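Local coordinates for protein branched-chain phosphotransacylase (Enterococcus faecalis, PDB 1YCO) that probably acts as an acyltransferase that exchanges branched-chain acyl groups between coenzyme A and phosphate, at residues A[65-77]-A[245-257]. Numbering follows the deposited sequence.
Sequences VATGQAQILLKGI and GTKVPVVLTSRSD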
ATOM      1  N   VAL A  65      13.169  23.109 -22.134  1.00 48.50           N
ATOM      2  CA  VAL A  65      13.663  22.835 -20.788  1.00 49.84           C
ATOM      3  C   VAL A  65      15.169  22.583 -20.816  1.00 51.32           C
ATOM      4  O   VAL A  65      15.873  22.912 -19.855  1.00 50.58           O
ATOM      5  CB  VAL A  65      12.939  21.599 -20.149  1.00 49.38           C
ATOM      6  CG1 VAL A  65      13.735  21.066 -18.973  1.00 48.99           C
ATOM      7  CG2 VAL A  65      11.535  21.995 -19.675  1.00 48.50           C
ATOM      8  N   ALA A  66      15.655  22.009 -21.919  1.00 53.22           N
ATOM      9  CA  ALA A  66      17.079  21.719 -22.091  1.00 56.29           C
ATOM     10  C   ALA A  66      17.933  22.830 -21.483  1.00 58.53           C
ATOM     11  O   ALA A  66      18.995  22.568 -20.920  1.00 59.55           O
ATOM     12  CB  ALA A  66      17.409  21.551 -23.570  1.00 57.80           C
ATOM     13  N   THR A  67      17.459  24.069 -21.590  1.00 60.12           N
ATOM     14  CA  THR A  67      18.170  25.210 -21.013  1.00 61.77           C
ATOM     15  C   THR A  67      17.250  25.935 -20.033  1.00 61.84           C
ATOM     16  O   THR A  67      16.106  25.527 -19.832  1.00 64.10           O
ATOM     17  CB  THR A  67      18.599  26.214 -22.079  1.00 60.47           C
ATOM     18  OG1 THR A  67      17.472  27.005 -22.457  1.00 60.98           O
ATOM     19  CG2 THR A  67      19.137  25.491 -23.299  1.00 61.50           C
ATOM     20  N   GLY A  68      17.747  27.015 -19.436  1.00 62.03           N
ATOM     21  CA  GLY A  68      16.947  27.768 -18.485  1.00 59.60           C
ATOM     22  C   GLY A  68      15.762  28.444 -19.140  1.00 58.53           C
ATOM     23  O   GLY A  68      15.195  29.384 -18.590  1.00 58.82           O
ATOM     24  N   GLN A  69      15.383  27.966 -20.320  1.00 57.56           N
ATOM     25  CA  GLN A  69      14.255  28.543 -21.039  1.00 56.72           C
ATOM     26  C   GLN A  69      12.976  28.225 -20.264  1.00 54.73           C
ATOM     27  O   GLN A  69      12.084  29.067 -20.131  1.00 55.16           O
ATOM     28  CB  GLN A  69      14.185  27.963 -22.452  1.00 58.73           C
ATOM     29  CG  GLN A  69      13.585  28.902 -23.482  1.00 58.57           C
ATOM     30  CD  GLN A  69      14.610  29.846 -24.086  1.00 58.13           C
ATOM     31  OE1 GLN A  69      15.472  29.429 -24.858  1.00 56.39           O
ATOM     32  NE2 GLN A  69      14.517  31.122 -23.737  1.00 57.78           N
ATOM     33  N   ALA A  70      12.896  26.998 -19.758  1.00 51.07           N
ATOM     34  CA  ALA A  70      11.752  26.563 -18.964  1.00 46.73           C
ATOM     35  C   ALA A  70      12.324  25.935 -17.700  1.00 44.60           C
ATOM     36  O   ALA A  70      13.409  25.352 -17.734  1.00 43.93           O
ATOM     37  CB  ALA A  70      10.909  25.553 -19.744  1.00 47.25           C
ATOM     38  N   GLN A  71      11.597  26.074 -16.593  1.00 42.16           N
ATOM     39  CA  GLN A  71      12.019  25.559 -15.288  1.00 39.27           C
ATOM     40  C   GLN A  71      11.248  24.313 -14.861  1.00 38.94           C
ATOM     41  O   GLN A  71      11.612  23.649 -13.889  1.00 38.44           O
ATOM     42  CB  GLN A  71      11.834  26.633 -14.207  1.00 35.71           C
ATOM     43  CG  GLN A  71      12.709  27.856 -14.353  1.00 36.97           C
ATOM     44  CD  GLN A  71      12.464  28.620 -15.650  1.00 35.91           C
ATOM     45  OE1 GLN A  71      11.368  29.142 -15.895  1.00 32.46           O
ATOM     46  NE2 GLN A  71      13.486  28.674 -16.495  1.00 35.75           N
ATOM     47  N   ILE A  72      10.164  24.015 -15.563  1.00 37.42           N
ATOM     48  CA  ILE A  72       9.367  22.842 -15.241  1.00 36.31           C
ATOM     49  C   ILE A  72       8.793  22.221 -16.508  1.00 36.38           C
ATOM     50  O   ILE A  72       8.328  22.927 -17.401  1.00 39.60           O
ATOM     51  CB  ILE A  72       8.191  23.188 -14.299  1.00 36.16           C
ATOM     52  CG1 ILE A  72       8.721  23.714 -12.961  1.00 36.74           C
ATOM     53  CG2 ILE A  72       7.335  21.953 -14.063  1.00 33.57           C
ATOM     54  CD1 ILE A  72       7.638  24.328 -12.079  1.00 34.38           C
ATOM     55  N   LEU A  73       8.841  20.901 -16.584  1.00 34.53           N
ATOM     56  CA  LEU A  73       8.302  20.187 -17.721  1.00 34.94           C
ATOM     57  C   LEU A  73       7.020  19.494 -17.259  1.00 35.65           C
ATOM     58  O   LEU A  73       6.980  18.916 -16.171  1.00 34.11           O
ATOM     59  CB  LEU A  73       9.309  19.148 -18.216  1.00 35.67           C
ATOM     60  CG  LEU A  73       8.890  18.358 -19.457  1.00 35.97           C
ATOM     61  CD1 LEU A  73       8.715  19.319 -20.630  1.00 38.68           C
ATOM     62  CD2 LEU A  73       9.936  17.316 -19.776  1.00 37.12           C
ATOM     63  N   LEU A  74       5.979  19.561 -18.083  1.00 33.94           N
ATOM     64  CA  LEU A  74       4.704  18.952 -17.743  1.00 37.43           C
ATOM     65  C   LEU A  74       4.117  18.177 -18.919  1.00 37.97           C
ATOM     66  O   LEU A  74       3.955  18.712 -20.016  1.00 37.52           O
ATOM     67  CB  LEU A  74       3.728  20.035 -17.276  1.00 39.72           C
ATOM     68  CG  LEU A  74       2.366  19.615 -16.718  1.00 42.52           C
ATOM     69  CD1 LEU A  74       1.876  20.668 -15.728  1.00 44.53           C
ATOM     70  CD2 LEU A  74       1.361  19.439 -17.860  1.00 45.28           C
ATOM     71  N   LYS A  75       3.798  16.911 -18.675  1.00 39.36           N
ATOM     72  CA  LYS A  75       3.247  16.041 -19.702  1.00 42.07           C
ATOM     73  C   LYS A  75       1.733  16.141 -19.848  1.00 43.44           C
ATOM     74  O   LYS A  75       0.983  15.621 -19.014  1.00 44.13           O
ATOM     75  CB  LYS A  75       3.616  14.586 -19.411  1.00 42.09           C
ATOM     76  CG  LYS A  75       3.169  13.620 -20.495  1.00 43.17           C
ATOM     77  CD  LYS A  75       3.374  12.180 -20.083  1.00 44.35           C
ATOM     78  CE  LYS A  75       2.140  11.616 -19.414  1.00 47.21           C
ATOM     79  NZ  LYS A  75       0.992  11.520 -20.363  1.00 47.47           N
ATOM     80  N   GLY A  76       1.290  16.805 -20.914  1.00 44.61           N
ATOM     81  CA  GLY A  76      -0.134  16.935 -21.176  1.00 44.61           C
ATOM     82  C   GLY A  76      -0.618  15.623 -21.766  1.00 46.19           C
ATOM     83  O   GLY A  76      -0.407  14.568 -21.171  1.00 44.92           O
ATOM     84  N   ILE A  77      -1.256  15.673 -22.933  1.00 48.34           N
ATOM     85  CA  ILE A  77      -1.741  14.451 -23.579  1.00 49.56           C
ATOM     86  C   ILE A  77      -0.719  13.958 -24.610  1.00 49.82           C
ATOM     87  O   ILE A  77      -0.638  14.477 -25.718  1.00 49.18           O
ATOM     88  CB  ILE A  77      -3.107  14.685 -24.257  1.00 50.43           C
ATOM     89  CG1 ILE A  77      -4.150  15.032 -23.197  1.00 49.96           C
ATOM     90  CG2 ILE A  77      -3.543  13.429 -25.019  1.00 51.14           C
ATOM     91  CD1 ILE A  77      -5.538  15.267 -23.761  1.00 51.97           C
ATOM     92  N   GLY A 245      15.853  14.113 -10.582  1.00 37.48           N
ATOM     93  CA  GLY A 245      17.071  13.592 -11.175  1.00 41.44           C
ATOM     94  C   GLY A 245      17.494  14.457 -12.350  1.00 43.54           C
ATOM     95  O   GLY A 245      18.680  14.549 -12.691  1.00 45.55           O
ATOM     96  N   THR A 246      16.514  15.093 -12.980  1.00 44.28           N
ATOM     97  CA  THR A 246      16.776  15.975 -14.114  1.00 44.30           C
ATOM     98  C   THR A 246      17.018  17.366 -13.563  1.00 43.12           C
ATOM     99  O   THR A 246      16.775  17.608 -12.384  1.00 43.62           O
ATOM    100  CB  THR A 246      15.570  16.007 -15.079  1.00 45.30           C
ATOM    101  OG1 THR A 246      14.371  16.286 -14.339  1.00 48.12           O
ATOM    102  CG2 THR A 246      15.420  14.665 -15.782  1.00 44.05           C
ATOM    103  N   LYS A 247      17.499  18.282 -14.393  1.00 44.06           N
ATOM    104  CA  LYS A 247      17.755  19.629 -13.902  1.00 46.17           C
ATOM    105  C   LYS A 247      16.459  20.427 -13.822  1.00 46.17           C
ATOM    106  O   LYS A 247      16.448  21.579 -13.390  1.00 46.43           O
ATOM    107  CB  LYS A 247      18.787  20.338 -14.786  1.00 46.94           C
ATOM    108  CG  LYS A 247      18.505  20.286 -16.273  1.00 48.65           C
ATOM    109  CD  LYS A 247      19.665  20.885 -17.068  1.00 49.61           C
ATOM    110  CE  LYS A 247      20.985  20.189 -16.760  1.00 47.72           C
ATOM    111  NZ  LYS A 247      22.077  20.712 -17.618  1.00 47.44           N
ATOM    112  N   VAL A 248      15.365  19.799 -14.233  1.00 45.71           N
ATOM    113  CA  VAL A 248      14.056  20.428 -14.186  1.00 45.12           C
ATOM    114  C   VAL A 248      12.984  19.421 -13.706  1.00 43.74           C
ATOM    115  O   VAL A 248      12.898  18.299 -14.207  1.00 41.70           O
ATOM    116  CB  VAL A 248      13.682  20.994 -15.586  1.00 47.01           C
ATOM    117  CG1 VAL A 248      12.205  21.275 -15.663  1.00 47.54           C
ATOM    118  CG2 VAL A 248      14.480  22.272 -15.866  1.00 45.56           C
ATOM    119  N   PRO A 249      12.182  19.802 -12.695  1.00 42.72           N
ATOM    120  CA  PRO A 249      11.126  18.926 -12.178  1.00 40.78           C
ATOM    121  C   PRO A 249      10.227  18.497 -13.330  1.00 39.50           C
ATOM    122  O   PRO A 249       9.868  19.317 -14.182  1.00 38.48           O
ATOM    123  CB  PRO A 249      10.382  19.835 -11.209  1.00 40.44           C
ATOM    124  CG  PRO A 249      11.466  20.667 -10.641  1.00 42.12           C
ATOM    125  CD  PRO A 249      12.294  21.020 -11.872  1.00 43.98           C
ATOM    126  N   VAL A 250       9.857  17.224 -13.372  1.00 37.17           N
ATOM    127  CA  VAL A 250       8.989  16.774 -14.453  1.00 37.67           C
ATOM    128  C   VAL A 250       7.675  16.305 -13.860  1.00 36.71           C
ATOM    129  O   VAL A 250       7.651  15.408 -13.032  1.00 37.87           O
ATOM    130  CB  VAL A 250       9.640  15.637 -15.288  1.00 37.47           C
ATOM    131  CG1 VAL A 250       8.782  15.335 -16.517  1.00 36.78           C
ATOM    132  CG2 VAL A 250      11.040  16.039 -15.706  1.00 36.81           C
ATOM    133  N   VAL A 251       6.584  16.934 -14.271  1.00 37.26           N
ATOM    134  CA  VAL A 251       5.270  16.572 -13.762  1.00 38.80           C
ATOM    135  C   VAL A 251       4.532  15.693 -14.786  1.00 40.77           C
ATOM    136  O   VAL A 251       4.405  16.054 -15.958  1.00 40.73           O
ATOM    137  CB  VAL A 251       4.424  17.839 -13.474  1.00 36.42           C
ATOM    138  CG1 VAL A 251       3.077  17.457 -12.905  1.00 36.30           C
ATOM    139  CG2 VAL A 251       5.169  18.769 -12.533  1.00 34.70           C
ATOM    140  N   LEU A 252       4.058  14.538 -14.337  1.00 42.98           N
ATOM    141  CA  LEU A 252       3.332  13.624 -15.202  1.00 46.55           C
ATOM    142  C   LEU A 252       1.838  13.786 -14.960  1.00 48.78           C
ATOM    143  O   LEU A 252       1.367  13.687 -13.828  1.00 49.75           O
ATOM    144  CB  LEU A 252       3.759  12.181 -14.924  1.00 46.45           C
ATOM    145  CG  LEU A 252       5.218  11.853 -15.262  1.00 48.23           C
ATOM    146  CD1 LEU A 252       5.555  10.421 -14.852  1.00 49.02           C
ATOM    147  CD2 LEU A 252       5.446  12.054 -16.744  1.00 47.87           C
ATOM    148  N   THR A 253       1.100  14.043 -16.031  1.00 50.51           N
ATOM    149  CA  THR A 253      -0.338  14.226 -15.948  1.00 52.05           C
ATOM    150  C   THR A 253      -1.063  13.191 -16.809  1.00 52.73           C
ATOM    151  O   THR A 253      -0.568  12.786 -17.863  1.00 53.25           O
ATOM    152  CB  THR A 253      -0.719  15.665 -16.404  1.00 53.43           C
ATOM    153  OG1 THR A 253      -0.766  16.527 -15.263  1.00 53.61           O
ATOM    154  CG2 THR A 253      -2.054  15.693 -17.128  1.00 55.01           C
ATOM    155  N   SER A 254      -2.231  12.763 -16.344  1.00 53.59           N
ATOM    156  CA  SER A 254      -3.052  11.796 -17.062  1.00 53.87           C
ATOM    157  C   SER A 254      -4.421  12.428 -17.221  1.00 53.31           C
ATOM    158  O   SER A 254      -4.952  13.004 -16.273  1.00 53.38           O
ATOM    159  CB  SER A 254      -3.181  10.497 -16.267  1.00 55.59           C
ATOM    160  OG  SER A 254      -4.049   9.585 -16.921  1.00 59.33           O
ATOM    161  N   ARG A 255      -4.989  12.323 -18.415  1.00 53.72           N
ATOM    162  CA  ARG A 255      -6.299  12.903 -18.692  1.00 53.95           C
ATOM    163  C   ARG A 255      -7.291  12.626 -17.563  1.00 53.97           C
ATOM    164  O   ARG A 255      -8.042  13.513 -17.150  1.00 53.94           O
ATOM    165  CB  ARG A 255      -6.833  12.359 -20.021  1.00 54.25           C
ATOM    166  CG  ARG A 255      -8.059  13.088 -20.551  1.00 57.19           C
ATOM    167  CD  ARG A 255      -8.252  12.809 -22.034  1.00 59.45           C
ATOM    168  NE  ARG A 255      -8.812  13.974 -22.716  1.00 62.11           N
ATOM    169  CZ  ARG A 255      -8.681  14.231 -24.016  1.00 62.49           C
ATOM    170  NH1 ARG A 255      -8.005  13.399 -24.803  1.00 60.52           N
ATOM    171  NH2 ARG A 255      -9.214  15.338 -24.520  1.00 62.59           N
ATOM    172  N   SER A 256      -7.278  11.395 -17.057  1.00 52.66           N
ATOM    173  CA  SER A 256      -8.173  11.002 -15.973  1.00 52.29           C
ATOM    174  C   SER A 256      -7.929  11.770 -14.675  1.00 52.58           C
ATOM    175  O   SER A 256      -8.793  11.807 -13.793  1.00 51.58           O
ATOM    176  CB  SER A 256      -8.046   9.498 -15.701  1.00 52.11           C
ATOM    177  OG  SER A 256      -6.707   9.137 -15.409  1.00 51.74           O
ATOM    178  N   ASP A 257      -6.755  12.383 -14.550  1.00 51.98           N
ATOM    179  CA  ASP A 257      -6.439  13.138 -13.337  1.00 53.04           C
ATOM    180  C   ASP A 257      -7.259  14.413 -13.192  1.00 53.57           C
ATOM    181  O   ASP A 257      -7.375  15.210 -14.122  1.00 54.28           O
ATOM    182  CB  ASP A 257      -4.952  13.495 -13.275  1.00 52.95           C
ATOM    183  CG  ASP A 257      -4.070  12.281 -13.137  1.00 55.27           C
ATOM    184  OD1 ASP A 257      -4.376  11.415 -12.285  1.00 57.36           O
ATOM    185  OD2 ASP A 257      -3.065  12.194 -13.869  1.00 54.61           O
TER
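With CG anti to the backbone N (chi1 -176°) and the chain bent at its third and fourth torsions, K75 lays CD against L252 CD2 (3.9 Å) and curls NZ back towards the main chain at the end of the strand pair. There NZ is hydrogen-bonded to I78 O, just beyond 65-77, with T253 O as a weak second acceptor. Behind it, strands 72-75 and 250-252 run parallel, with 16° between their directions. L73 N is bonded to P249 O, V251 N to L73 O (2.8 Å) and K75 N to V251 O, all nearly straight. L73 and V250 lie side by side on the face packed against M87 of helix 80-87, L73 CD2 meeting V250 CG1. On the other face I72 CG2 touches V251 CG2, and helix 259-274 covers both residues. Before the strands, V248 inserts CG1 beside I72 CA, while V65 CG1 closes on V248 CB (3.4 Å). Past them, I77 CD1 sits over the centre of one face of the R255 guanidinium, 3.2 Å above its plane, and R255 NH2 forms a salt bridge with E13. Strand 2-7 flanks 72-75, leaving 250-252 outermost within the chain in a five-stranded parallel sheet of order 3-2-1-4-5. Helix 80-87 and helix 259-274 lie on opposite faces, consistent with the three-layer alpha/beta/alpha arrangement of a Rossmann-like domain.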